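Local coordinates for protein putative acetamidase/formamidase (Yersinia enterocolitica subsp. palearctica serotype O:3, PDB 5UBU) that probably hydrolyses carbon-nitrogen bonds of linear amides other than peptides, and binds sodium ions, at residues D59-F64 and L110-N115; G66-E71 and S76-M81; E154-S159 and H222-D227; P256-A261 and M265-A270; I279-L284 and G307-G312. All blocks are in the same frame, centred on the assembly; numbering follows the deposited sequence.

Interaction 1. Residues D59-F64 and L110-N115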
# COMPACT_ATOMS: atom_id res chain seq x y z
N ASP B 59 -34.59 -0.98 -15.57
CA ASP B 59 -34.25 0.08 -16.51
C ASP B 59 -33.21 0.96 -15.81
O ASP B 59 -33.55 1.97 -15.20
CB ASP B 59 -35.48 0.91 -16.90
CG ASP B 59 -36.50 0.13 -17.74
OD1 ASP B 59 -36.16 -0.95 -18.26
OD2 ASP B 59 -37.64 0.62 -17.89
N THR B 60 -31.94 0.57 -15.89
CA THR B 60 -30.86 1.31 -15.23
C THR B 60 -30.47 2.60 -15.94
O THR B 60 -30.70 2.76 -17.13
CB THR B 60 -29.57 0.47 -15.12
OG1 THR B 60 -29.02 0.23 -16.42
CG2 THR B 60 -29.83 -0.86 -14.43
N ARG B 61 -29.88 3.51 -15.18
CA ARG B 61 -29.37 4.77 -15.69
C ARG B 61 -27.84 4.68 -15.69
O ARG B 61 -27.26 3.93 -14.92
CB ARG B 61 -29.84 5.95 -14.83
CG ARG B 61 -31.30 6.28 -15.04
CD ARG B 61 -31.71 7.50 -14.23
NE ARG B 61 -33.09 7.90 -14.55
CZ ARG B 61 -33.75 8.89 -13.95
NH1 ARG B 61 -35.00 9.16 -14.32
NH2 ARG B 61 -33.20 9.61 -12.98
N ASP B 62 -27.19 5.46 -16.56
CA ASP B 62 -25.74 5.43 -16.65
C ASP B 62 -25.11 6.02 -15.38
O ASP B 62 -25.80 6.61 -14.56
CB ASP B 62 -25.22 6.09 -17.95
CG ASP B 62 -25.35 7.63 -17.97
OD1 ASP B 62 -25.50 8.26 -16.90
OD2 ASP B 62 -25.25 8.23 -19.07
N ALA B 63 -23.80 5.85 -15.25
CA ALA B 63 -23.07 6.35 -14.09
C ALA B 63 -23.17 7.86 -13.83
O ALA B 63 -22.97 8.30 -12.69
CB ALA B 63 -21.61 5.97 -14.22
N PHE B 64 -23.50 8.63 -14.86
CA PHE B 64 -23.60 10.09 -14.74
C PHE B 64 -25.06 10.57 -14.65
O PHE B 64 -25.31 11.77 -14.61
CB PHE B 64 -22.91 10.74 -15.95
CG PHE B 64 -21.59 10.10 -16.30
CD1 PHE B 64 -20.50 10.22 -15.44
CD2 PHE B 64 -21.44 9.37 -17.48
CE1 PHE B 64 -19.28 9.62 -15.75
CE2 PHE B 64 -20.23 8.77 -17.79
CZ PHE B 64 -19.15 8.89 -16.92
N LEU B 110 -29.26 -5.36 -22.24
CA LEU B 110 -29.37 -4.72 -23.56
C LEU B 110 -29.30 -3.21 -23.39
O LEU B 110 -29.63 -2.70 -22.32
CB LEU B 110 -30.71 -5.09 -24.22
CG LEU B 110 -31.00 -6.58 -24.41
CD1 LEU B 110 -32.41 -6.79 -24.94
CD2 LEU B 110 -29.95 -7.22 -25.32
N PRO B 111 -28.83 -2.49 -24.42
CA PRO B 111 -28.78 -1.03 -24.31
C PRO B 111 -30.20 -0.47 -24.36
O PRO B 111 -31.03 -1.00 -25.10
CB PRO B 111 -27.94 -0.59 -25.51
CG PRO B 111 -27.97 -1.73 -26.46
CD PRO B 111 -28.19 -2.98 -25.66
N ARG B 112 -30.45 0.56 -23.57
CA ARG B 112 -31.77 1.17 -23.48
C ARG B 112 -31.81 2.52 -24.19
O ARG B 112 -30.84 3.27 -24.15
CB ARG B 112 -32.12 1.33 -21.99
CG ARG B 112 -33.58 1.68 -21.70
CD ARG B 112 -33.89 1.50 -20.23
NE ARG B 112 -33.10 2.39 -19.37
CZ ARG B 112 -33.46 3.62 -19.00
NH1 ARG B 112 -34.61 4.16 -19.38
NH2 ARG B 112 -32.65 4.33 -18.21
N GLY B 113 -32.93 2.79 -24.86
CA GLY B 113 -33.14 4.03 -25.61
C GLY B 113 -32.92 3.87 -27.10
O GLY B 113 -32.29 2.92 -27.55
N VAL B 114 -33.47 4.81 -27.87
CA VAL B 114 -33.32 4.82 -29.34
C VAL B 114 -31.94 5.39 -29.69
O VAL B 114 -31.55 6.44 -29.19
CB VAL B 114 -34.42 5.67 -30.00
CG1 VAL B 114 -34.28 5.64 -31.52
CG2 VAL B 114 -35.80 5.18 -29.57
N ASN B 115 -31.21 4.69 -30.57
CA ASN B 115 -29.85 5.09 -30.98
C ASN B 115 -29.02 5.29 -29.71
O ASN B 115 -28.54 6.39 -29.43
CB ASN B 115 -29.89 6.34 -31.88
CG ASN B 115 -30.53 6.07 -33.23
OD1 ASN B 115 -30.38 4.98 -33.78
ND2 ASN B 115 -31.23 7.08 -33.78

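Interaction 2. Residues G66-E71 and S76-M81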
# COMPACT_ATOMS: atom_id res chain seq x y z
N GLY B 66 -27.34 10.48 -16.89
CA GLY B 66 -27.62 11.22 -18.11
C GLY B 66 -27.11 12.66 -18.19
O GLY B 66 -27.46 13.39 -19.12
N ALA B 67 -26.26 13.06 -17.24
CA ALA B 67 -25.74 14.44 -17.22
C ALA B 67 -24.80 14.76 -18.37
O ALA B 67 -24.64 15.93 -18.72
CB ALA B 67 -25.04 14.71 -15.90
N ILE B 68 -24.20 13.73 -18.96
CA ILE B 68 -23.27 13.91 -20.08
C ILE B 68 -23.89 13.37 -21.37
O ILE B 68 -24.32 12.22 -21.43
CB ILE B 68 -21.91 13.24 -19.79
CG1 ILE B 68 -21.28 13.90 -18.56
CG2 ILE B 68 -20.96 13.37 -20.97
CD1 ILE B 68 -19.94 13.32 -18.17
N SER B 69 -23.93 14.21 -22.40
CA SER B 69 -24.53 13.84 -23.69
C SER B 69 -23.79 14.41 -24.91
O SER B 69 -24.28 14.36 -26.03
CB SER B 69 -26.00 14.30 -23.69
OG SER B 69 -26.10 15.69 -23.42
N SER B 70 -22.59 14.95 -24.67
CA SER B 70 -21.77 15.53 -25.74
C SER B 70 -20.29 15.41 -25.43
O SER B 70 -19.88 15.56 -24.27
CB SER B 70 -22.11 17.01 -25.91
OG SER B 70 -21.23 17.63 -26.82
N GLU B 71 -19.48 15.18 -26.46
CA GLU B 71 -18.04 15.12 -26.26
C GLU B 71 -17.46 16.49 -25.86
O GLU B 71 -16.33 16.56 -25.37
CB GLU B 71 -17.31 14.52 -27.47
CG GLU B 71 -17.61 13.05 -27.68
CD GLU B 71 -16.73 12.38 -28.73
OE1 GLU B 71 -15.95 13.07 -29.41
OE2 GLU B 71 -16.83 11.14 -28.87
N SER B 76 -15.93 18.19 -14.88
CA SER B 76 -15.75 18.93 -13.61
C SER B 76 -16.87 19.93 -13.34
O SER B 76 -17.12 20.28 -12.18
CB SER B 76 -14.40 19.65 -13.58
OG SER B 76 -14.30 20.62 -14.62
N GLN B 77 -17.54 20.39 -14.40
CA GLN B 77 -18.65 21.35 -14.27
C GLN B 77 -20.02 20.67 -14.19
O GLN B 77 -20.97 21.28 -13.69
CB GLN B 77 -18.63 22.33 -15.45
CG GLN B 77 -17.38 23.20 -15.50
CD GLN B 77 -17.32 24.10 -16.72
OE1 GLN B 77 -18.21 24.08 -17.59
NE2 GLN B 77 -16.26 24.89 -16.81
N LEU B 78 -20.12 19.43 -14.65
CA LEU B 78 -21.40 18.69 -14.63
C LEU B 78 -21.50 17.59 -13.55
O LEU B 78 -22.60 17.12 -13.27
CB LEU B 78 -21.66 18.07 -16.00
CG LEU B 78 -21.73 19.02 -17.20
CD1 LEU B 78 -21.94 18.21 -18.47
CD2 LEU B 78 -22.84 20.05 -17.04
N LEU B 79 -20.37 17.20 -12.96
CA LEU B 79 -20.36 16.14 -11.94
C LEU B 79 -19.74 16.62 -10.64
O LEU B 79 -18.89 17.52 -10.62
CB LEU B 79 -19.54 14.96 -12.44
CG LEU B 79 -19.93 14.34 -13.79
CD1 LEU B 79 -18.89 13.31 -14.20
CD2 LEU B 79 -21.32 13.73 -13.73
N LYS B 80 -20.19 16.01 -9.54
CA LYS B 80 -19.69 16.30 -8.19
C LYS B 80 -19.33 14.94 -7.59
O LYS B 80 -20.22 14.15 -7.30
CB LYS B 80 -20.77 17.01 -7.36
CG LYS B 80 -20.26 17.75 -6.12
CD LYS B 80 -21.38 18.48 -5.40
CE LYS B 80 -21.95 19.64 -6.22
NZ LYS B 80 -23.00 20.37 -5.47
N MSE B 81 -18.04 14.65 -7.43
CA MSE B 81 -17.62 13.38 -6.84
C MSE B 81 -17.98 13.39 -5.37
O MSE B 81 -17.94 14.44 -4.75
CB MSE B 81 -16.12 13.13 -7.01
CG MSE B 81 -15.65 13.04 -8.46
SE MSE B 81 -16.38 11.46 -9.39
CE MSE B 81 -17.64 12.51 -10.46

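Interaction 3. Residues E154-S159 and H222-D227. With NA (sodium ion), chain G.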
# COMPACT_ATOMS: atom_id res chain seq x y z
N GLU B 154 -24.32 -6.20 -30.19
CA GLU B 154 -23.23 -6.98 -30.76
C GLU B 154 -21.85 -6.32 -30.61
O GLU B 154 -20.87 -7.00 -30.31
CB GLU B 154 -23.55 -7.20 -32.24
CG GLU B 154 -22.72 -8.25 -32.96
CD GLU B 154 -23.26 -8.61 -34.34
OE1 GLU B 154 -24.38 -8.17 -34.70
OE2 GLU B 154 -22.57 -9.37 -35.06
N LYS B 155 -21.77 -5.00 -30.80
CA LYS B 155 -20.48 -4.28 -30.77
C LYS B 155 -20.51 -2.87 -30.16
O LYS B 155 -21.55 -2.24 -30.07
CB LYS B 155 -19.95 -4.18 -32.21
CG LYS B 155 -19.72 -5.54 -32.86
CD LYS B 155 -19.26 -5.54 -34.29
CE LYS B 155 -19.03 -6.99 -34.71
NZ LYS B 155 -18.64 -7.19 -36.14
N VAL B 156 -19.32 -2.41 -29.76
CA VAL B 156 -19.09 -1.08 -29.19
C VAL B 156 -18.20 -0.36 -30.20
O VAL B 156 -17.04 -0.73 -30.38
CB VAL B 156 -18.42 -1.15 -27.82
CG1 VAL B 156 -18.18 0.25 -27.26
CG2 VAL B 156 -19.26 -1.98 -26.85
N TYR B 157 -18.74 0.67 -30.85
CA TYR B 157 -18.02 1.39 -31.91
C TYR B 157 -17.10 2.48 -31.38
O TYR B 157 -17.33 3.67 -31.59
CB TYR B 157 -19.04 1.95 -32.92
CG TYR B 157 -19.90 0.85 -33.49
CD1 TYR B 157 -19.45 0.06 -34.54
CD2 TYR B 157 -21.16 0.59 -32.96
CE1 TYR B 157 -20.23 -0.97 -35.05
CE2 TYR B 157 -21.96 -0.43 -33.47
CZ TYR B 157 -21.48 -1.20 -34.52
OH TYR B 157 -22.26 -2.20 -35.03
N TRP B 158 -16.02 2.04 -30.73
CA TRP B 158 -15.03 2.94 -30.12
C TRP B 158 -14.45 3.96 -31.10
O TRP B 158 -14.35 5.14 -30.77
CB TRP B 158 -13.89 2.14 -29.48
CG TRP B 158 -12.93 3.00 -28.74
CD1 TRP B 158 -11.76 3.52 -29.20
CD2 TRP B 158 -13.09 3.48 -27.41
NE1 TRP B 158 -11.17 4.28 -28.23
CE2 TRP B 158 -11.97 4.27 -27.11
CE3 TRP B 158 -14.08 3.32 -26.43
CZ2 TRP B 158 -11.80 4.90 -25.88
CZ3 TRP B 158 -13.90 3.93 -25.20
CH2 TRP B 158 -12.78 4.71 -24.94
N SER B 159 -14.04 3.49 -32.27
CA SER B 159 -13.46 4.36 -33.30
C SER B 159 -13.34 3.62 -34.63
O SER B 159 -13.65 2.43 -34.72
CB SER B 159 -12.07 4.83 -32.86
OG SER B 159 -11.18 3.73 -32.69
N HIS B 222 -22.05 -1.52 -17.70
CA HIS B 222 -20.91 -1.26 -18.58
C HIS B 222 -21.04 -2.09 -19.84
O HIS B 222 -21.37 -3.26 -19.77
CB HIS B 222 -19.56 -1.63 -17.95
CG HIS B 222 -19.20 -0.85 -16.74
ND1 HIS B 222 -18.47 -1.39 -15.71
CD2 HIS B 222 -19.49 0.42 -16.38
CE1 HIS B 222 -18.29 -0.46 -14.78
NE2 HIS B 222 -18.91 0.64 -15.16
N ALA B 223 -20.78 -1.48 -20.99
CA ALA B 223 -20.85 -2.19 -22.27
C ALA B 223 -19.61 -3.06 -22.45
O ALA B 223 -19.61 -4.01 -23.23
CB ALA B 223 -20.98 -1.21 -23.43
N CYS B 224 -18.55 -2.71 -21.73
CA CYS B 224 -17.28 -3.42 -21.74
C CYS B 224 -16.40 -2.80 -20.67
O CYS B 224 -16.73 -1.72 -20.19
CB CYS B 224 -16.60 -3.29 -23.12
SG CYS B 224 -16.46 -1.58 -23.70
N GLN B 225 -15.32 -3.48 -20.28
CA GLN B 225 -14.39 -2.93 -19.28
C GLN B 225 -13.08 -3.71 -19.22
O GLN B 225 -13.08 -4.94 -19.25
CB GLN B 225 -14.99 -2.93 -17.87
CG GLN B 225 -14.07 -2.35 -16.79
CD GLN B 225 -14.58 -2.57 -15.39
OE1 GLN B 225 -15.72 -2.26 -15.07
NE2 GLN B 225 -13.71 -3.08 -14.54
N GLY B 226 -11.99 -2.96 -19.07
CA GLY B 226 -10.67 -3.56 -18.95
C GLY B 226 -10.39 -3.89 -17.48
O GLY B 226 -11.07 -3.40 -16.57
N ASP B 227 -9.39 -4.74 -17.26
CA ASP B 227 -9.00 -5.13 -15.92
C ASP B 227 -8.40 -3.89 -15.25
O ASP B 227 -7.40 -3.34 -15.73
CB ASP B 227 -7.99 -6.28 -15.94
CG ASP B 227 -8.56 -7.56 -16.54
OD1 ASP B 227 -9.79 -7.64 -16.78
OD2 ASP B 227 -7.77 -8.51 -16.77
NA NA G . -19.03 2.81 -14.30

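Interaction 4. Residues P256-A261 and M265-A270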
# COMPACT_ATOMS: atom_id res chain seq x y z
N PRO B 256 -18.58 -10.96 -0.94
CA PRO B 256 -19.34 -11.44 -2.09
C PRO B 256 -18.63 -12.56 -2.83
O PRO B 256 -17.41 -12.61 -2.86
CB PRO B 256 -19.42 -10.21 -3.02
CG PRO B 256 -19.18 -9.04 -2.14
CD PRO B 256 -18.29 -9.52 -1.03
N ARG B 257 -19.42 -13.45 -3.43
CA ARG B 257 -18.90 -14.56 -4.22
C ARG B 257 -19.70 -14.63 -5.49
O ARG B 257 -20.82 -14.12 -5.55
CB ARG B 257 -19.01 -15.87 -3.47
CG ARG B 257 -18.12 -15.95 -2.26
CD ARG B 257 -18.43 -17.18 -1.43
NE ARG B 257 -17.49 -17.30 -0.31
CZ ARG B 257 -17.53 -18.24 0.63
NH1 ARG B 257 -18.47 -19.18 0.62
NH2 ARG B 257 -16.63 -18.23 1.59
N MSE B 258 -19.13 -15.21 -6.53
CA MSE B 258 -19.87 -15.36 -7.78
C MSE B 258 -19.55 -16.70 -8.37
O MSE B 258 -18.63 -17.39 -7.94
CB MSE B 258 -19.73 -14.14 -8.71
CG MSE B 258 -18.50 -14.11 -9.60
SE MSE B 258 -18.78 -15.04 -11.32
CE MSE B 258 -16.92 -14.87 -11.96
N GLU B 259 -20.33 -17.06 -9.37
CA GLU B 259 -20.21 -18.33 -10.02
C GLU B 259 -20.68 -18.20 -11.45
O GLU B 259 -21.60 -17.44 -11.73
CB GLU B 259 -21.12 -19.30 -9.26
CG GLU B 259 -21.20 -20.71 -9.79
CD GLU B 259 -22.19 -21.59 -9.02
OE1 GLU B 259 -23.01 -21.08 -8.22
OE2 GLU B 259 -22.15 -22.82 -9.24
N ASN B 260 -20.04 -18.92 -12.36
CA ASN B 260 -20.46 -18.94 -13.77
C ASN B 260 -20.20 -20.34 -14.33
O ASN B 260 -19.82 -21.25 -13.59
CB ASN B 260 -19.81 -17.82 -14.61
CG ASN B 260 -18.31 -17.88 -14.64
OD1 ASN B 260 -17.71 -18.91 -14.38
ND2 ASN B 260 -17.70 -16.74 -14.98
N ALA B 261 -20.41 -20.53 -15.62
CA ALA B 261 -20.24 -21.84 -16.23
C ALA B 261 -18.92 -22.52 -15.91
O ALA B 261 -18.91 -23.72 -15.64
CB ALA B 261 -20.45 -21.77 -17.74
N MSE B 265 -15.70 -17.72 -7.68
CA MSE B 265 -14.81 -16.62 -7.35
C MSE B 265 -15.18 -15.92 -6.08
O MSE B 265 -16.35 -15.74 -5.79
CB MSE B 265 -14.91 -15.63 -8.52
CG MSE B 265 -14.09 -14.34 -8.37
SE MSE B 265 -14.74 -12.91 -9.58
CE MSE B 265 -13.89 -13.61 -11.20
N SER B 266 -14.17 -15.53 -5.30
CA SER B 266 -14.37 -14.77 -4.07
C SER B 266 -13.93 -13.35 -4.41
O SER B 266 -12.84 -13.14 -4.95
CB SER B 266 -13.54 -15.32 -2.92
OG SER B 266 -14.03 -16.58 -2.51
N ILE B 267 -14.78 -12.38 -4.10
CA ILE B 267 -14.51 -10.98 -4.43
C ILE B 267 -14.19 -10.14 -3.20
O ILE B 267 -15.06 -9.87 -2.39
CB ILE B 267 -15.73 -10.37 -5.16
CG1 ILE B 267 -16.06 -11.21 -6.40
CG2 ILE B 267 -15.46 -8.92 -5.53
CD1 ILE B 267 -17.33 -10.82 -7.12
N GLY B 268 -12.94 -9.71 -3.09
CA GLY B 268 -12.50 -8.88 -1.97
C GLY B 268 -12.29 -7.45 -2.41
O GLY B 268 -11.90 -7.20 -3.55
N SER B 269 -12.52 -6.50 -1.50
CA SER B 269 -12.34 -5.08 -1.81
C SER B 269 -11.64 -4.35 -0.69
O SER B 269 -12.04 -4.45 0.46
CB SER B 269 -13.69 -4.42 -2.09
OG SER B 269 -14.31 -4.98 -3.22
N ALA B 270 -10.59 -3.60 -1.04
CA ALA B 270 -9.80 -2.84 -0.06
C ALA B 270 -8.65 -2.06 -0.71
O ALA B 270 -8.51 -2.04 -1.93
CB ALA B 270 -9.23 -3.79 0.99

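Interaction 5. Residues I279-L284 and G307-G312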
# COMPACT_ATOMS: atom_id res chain seq x y z
N ILE B 279 -7.72 -10.84 0.85
CA ILE B 279 -9.12 -11.05 1.23
C ILE B 279 -9.79 -12.06 0.30
O ILE B 279 -10.45 -13.00 0.76
CB ILE B 279 -9.88 -9.71 1.20
CG1 ILE B 279 -9.45 -8.85 2.39
CG2 ILE B 279 -11.38 -9.93 1.30
CD1 ILE B 279 -9.92 -7.41 2.31
N ALA B 280 -9.62 -11.87 -1.01
CA ALA B 280 -10.21 -12.74 -2.02
C ALA B 280 -9.66 -14.15 -1.91
O ALA B 280 -10.43 -15.12 -1.79
CB ALA B 280 -9.97 -12.18 -3.41
N TYR B 281 -8.34 -14.29 -1.97
CA TYR B 281 -7.75 -15.61 -1.86
C TYR B 281 -8.08 -16.32 -0.56
O TYR B 281 -8.39 -17.51 -0.58
CB TYR B 281 -6.23 -15.63 -2.10
CG TYR B 281 -5.83 -15.92 -3.52
CD1 TYR B 281 -6.17 -17.15 -4.11
CD2 TYR B 281 -5.04 -15.05 -4.25
CE1 TYR B 281 -5.79 -17.46 -5.40
CE2 TYR B 281 -4.63 -15.37 -5.54
CZ TYR B 281 -5.02 -16.58 -6.11
OH TYR B 281 -4.64 -16.90 -7.39
N ARG B 282 -8.04 -15.61 0.56
CA ARG B 282 -8.34 -16.26 1.84
C ARG B 282 -9.80 -16.73 1.89
O ARG B 282 -10.10 -17.82 2.40
CB ARG B 282 -8.06 -15.35 3.03
CG ARG B 282 -8.01 -16.17 4.31
CD ARG B 282 -7.73 -15.37 5.55
NE ARG B 282 -8.86 -14.55 5.95
CZ ARG B 282 -8.90 -13.82 7.07
NH1 ARG B 282 -9.98 -13.09 7.33
NH2 ARG B 282 -7.88 -13.81 7.91
N ASP B 283 -10.69 -15.90 1.35
CA ASP B 283 -12.11 -16.25 1.33
C ASP B 283 -12.32 -17.49 0.47
O ASP B 283 -13.12 -18.35 0.82
CB ASP B 283 -12.98 -15.13 0.77
CG ASP B 283 -14.46 -15.45 0.88
OD1 ASP B 283 -14.96 -15.50 2.02
OD2 ASP B 283 -15.13 -15.62 -0.17
N LEU B 284 -11.62 -17.55 -0.66
CA LEU B 284 -11.72 -18.70 -1.56
C LEU B 284 -11.28 -19.97 -0.82
O LEU B 284 -11.97 -20.99 -0.88
CB LEU B 284 -10.88 -18.48 -2.82
CG LEU B 284 -10.93 -19.58 -3.89
CD1 LEU B 284 -12.35 -19.86 -4.31
CD2 LEU B 284 -10.09 -19.16 -5.08
N GLY B 307 -4.73 -21.00 -8.93
CA GLY B 307 -5.54 -19.82 -8.71
C GLY B 307 -5.43 -18.81 -9.84
O GLY B 307 -4.36 -18.65 -10.42
N LYS B 308 -6.55 -18.18 -10.16
CA LYS B 308 -6.62 -17.14 -11.18
C LYS B 308 -7.09 -15.85 -10.52
O LYS B 308 -7.93 -15.87 -9.63
CB LYS B 308 -7.57 -17.48 -12.33
CG LYS B 308 -7.24 -18.69 -13.21
CD LYS B 308 -5.77 -18.78 -13.56
CE LYS B 308 -5.54 -19.94 -14.52
NZ LYS B 308 -4.08 -20.16 -14.59
N VAL B 309 -6.52 -14.72 -10.92
CA VAL B 309 -6.91 -13.44 -10.34
C VAL B 309 -7.44 -12.48 -11.39
O VAL B 309 -6.88 -12.36 -12.49
CB VAL B 309 -5.75 -12.79 -9.56
CG1 VAL B 309 -6.05 -11.34 -9.18
CG2 VAL B 309 -5.46 -13.60 -8.31
N ARG B 310 -8.53 -11.81 -11.03
CA ARG B 310 -9.13 -10.80 -11.85
C ARG B 310 -9.07 -9.48 -11.15
O ARG B 310 -9.65 -9.33 -10.09
CB ARG B 310 -10.58 -11.12 -12.22
CG ARG B 310 -11.33 -9.94 -12.83
CD ARG B 310 -12.11 -10.33 -14.05
NE ARG B 310 -11.29 -10.36 -15.25
CZ ARG B 310 -11.66 -10.89 -16.42
NH1 ARG B 310 -12.83 -11.52 -16.57
NH2 ARG B 310 -10.80 -10.84 -17.44
N LEU B 311 -8.36 -8.52 -11.74
CA LEU B 311 -8.32 -7.19 -11.20
C LEU B 311 -9.60 -6.52 -11.71
O LEU B 311 -9.78 -6.35 -12.92
CB LEU B 311 -7.07 -6.44 -11.66
CG LEU B 311 -7.00 -4.96 -11.23
CD1 LEU B 311 -7.07 -4.86 -9.72
CD2 LEU B 311 -5.75 -4.29 -11.75
N GLY B 312 -10.50 -6.18 -10.79
CA GLY B 312 -11.75 -5.52 -11.13
C GLY B 312 -11.49 -4.06 -11.38
O GLY B 312 -11.28 -3.66 -12.53

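Interaction 1. Residues D59-F64 and L110-N115
T60 O is held twice by a single guanidinium group. R112 NH2 donates to T60 O at 2.7 Å with an N-H...O angle of 157°, and R112 NE makes a second, weak bond to T60 O at 3.3 Å. The oxygen sits at the edge of the guanidinium, close to its plane. From the carbonyl's side the approach is less regular, because NH2 stands 51° above the C=O plane. A bend at chi3 of R112 (63°) turns the group back toward the loop, where D59 CB lies over one face, toward its rim, 3.7 Å from R112 NE. The D59 carboxylate is nearly parallel to the guanidinium, yet D59 OD1 stays 4.7 Å from R112 NE, so the opposite charges can attract only at a distance. R61 contributes just its aliphatic part, CG lying 4.0 Å from R112 NH2. Its extended chain leads away to salt bridges with E30 and E65. E30 also forms a long, weak ion pair with R112, which probably eases the proximity of the two arginines. In the large mixed sheet, strands 55-59 and 101-111 flank strand 239-248. The contact spans the start of that middle strand, where S239 pairs with the T60 backbone and A238 with that of R112.

Interaction 2. Residues G66-E71 and S76-M81
I68 (chi1 -62°), L78 and L79 (chi1 -55°) all carry their first side-chain branch anti to the carbonyl carbon and continue it in extended form, which sends the methyl ends of I68 and of the two leucines into one small apolar cluster. The arrangement is a loop folded back on the C-terminal end of the short helix 75-78: L78 is its last residue, and L79 is the first to leave helical geometry. A67 points its methyl toward the helix end, and A67 CB lies 4.4 Å from L79 CD2. L78 CD1 has two neighbours, A67 O at 3.5 Å and I68 CG1 at 4.4 Å, so this leucine rests partly on the loop's backbone. F64 and I123 border L79, and D73 packs against both I68 and L78. D73 also receives a hydrogen bond from the S69 backbone, tying the loop to the residues just ahead of helix 75-78. At the inner side of the cluster I68 and L79 cross at about a right angle, with I68 CD1 4.1 Å from L79 CD1.

Interaction 3. Residues E154-S159 and H222-D227
V156 CG2 meets the other segment at two points, 3.9 Å from A223 CB and 4.2 Å from C224 SG. Chi1 of V156 (179°) places CG1 anti to the backbone N and sets CG2 beside that nitrogen, facing the loop at A223 and C224. I149 and L151 of strand 145-151 extend this apolar patch, I149 against V156 and L151 against A223. V156 itself belongs to strand 155-157, an inner strand of the four-stranded antiparallel sheet, while residues 222-227 run on from strand 214-222 of a different mixed sheet, so the buried patch joins the two. The residue before A223, H222, is a metal ligand: its NE2 binds a sodium ion at 2.3 Å, and D220 and E236 bind the same ion. The H222 backbone bonds to that of H169, whose ring also meets the H222 imidazole. Q225 is fixed by H169 and by the D195 carbonyl, and its NE2 adds a weak bond to G226 O at 3.3 Å. On the strand side, Y157 centres an inverse gamma turn, beyond which W158 NE1 hydrogen-bonds to D298 of a neighbouring subunit.

Interaction 4. Residues P256-A261 and M265-A270
M258 and M265, both selenomethionines, exchange two backbone hydrogen bonds: M258 N to M265 O at 2.9 Å and M265 N to M258 O at 3.0 Å. A third, I267 N to P256 O at 2.9 Å, is the straightest (165°). Together they stitch a beta hairpin of strands 257-260 and 263-270, in which M258 with M265 is a hydrogen-bonded antiparallel pair and R257 with S266 a non-hydrogen-bonded one. Between the two pairs, R257 CA approaches M265 O to 3.2 Å as a CA-H...O contact. R257 and S266 share one face of the sheet, with S266 OG 4.1 Å from R257 CG. Both polar ends turn to D283 of helix 273-291, by salt bridge and hydrogen bond respectively, while W287 offers its ring to the arginine as a cation-pi partner. On the other face the contacts between the strands are apolar. Chi1 of M258 (84°) puts CG between the backbone N and the carbonyl carbon, and a bend at chi2 (88°) folds the chain against M265, so that M258 CE lies near the selenium and methyl of M265. Next to it, P256 CB stands 4.3 Å from I267 CB, and I267 CD1 closes the row 4.3 Å from M258 CG.

Interaction 5. Residues I279-L284 and G307-G312
Y281 makes the apolar contact with V309 and the backbone contact with G307, and its hydroxyl carries a polar bond to another chain. The apolar contact is Y281 CE2 to V309 CG2, 3.4 Å, the two side chains crossing at an oblique angle. Chi1 of V309 (168°) sets CG1 anti to the backbone N and CG2 anti to the carbonyl carbon, the branch that touches the ring. L303 of helix 296-306 and A323 of strand 319-326 also pack on Y281, seating helix 273-291 against the sheet near the strand that is outermost within this chain. Contacts with the backbone centre on G307, whose CA sits near the ring plane at the phenol's edge, 3.3 Å from Y281 OH. Having no side chain, G307 lets the hydroxyl come up directly against the main chain just where helix 296-306 gives way to strand 308-313. The polar bonds lead to a neighbouring subunit: Y281 OH hydrogen-bonds to O of its D227, and V309 N to OD2 of the same residue. The tyrosine thus combines packing within its own chain with a polar tie across the interface, so the fit of helix to strand probably also influences the subunit interface.

Interactions 1 and 2 lie together on one side of the chain's centre, interaction 2 nested within the loop that interaction 1 closes, and they touch through F64 and L79. Interactions 3, 4 and 5 follow in series. Interactions 4 and 5, centres about 8 Å apart, lie on the other side, where strand 263-270 runs on into helix 273-291. The nine-strand sheet links interaction 1 with interactions 4 and 5, although centres 1 and 5 are about 31 Å apart. Interaction 3, which holds the sodium ligand H222, has its centre about 14 Å from that of interaction 1. It meets interaction 5 through a long, weak D227-R310 ion pair and packing of Q225 on G312, and again across the subunit interface, bringing the metal-bearing loop close to the oligomer contact.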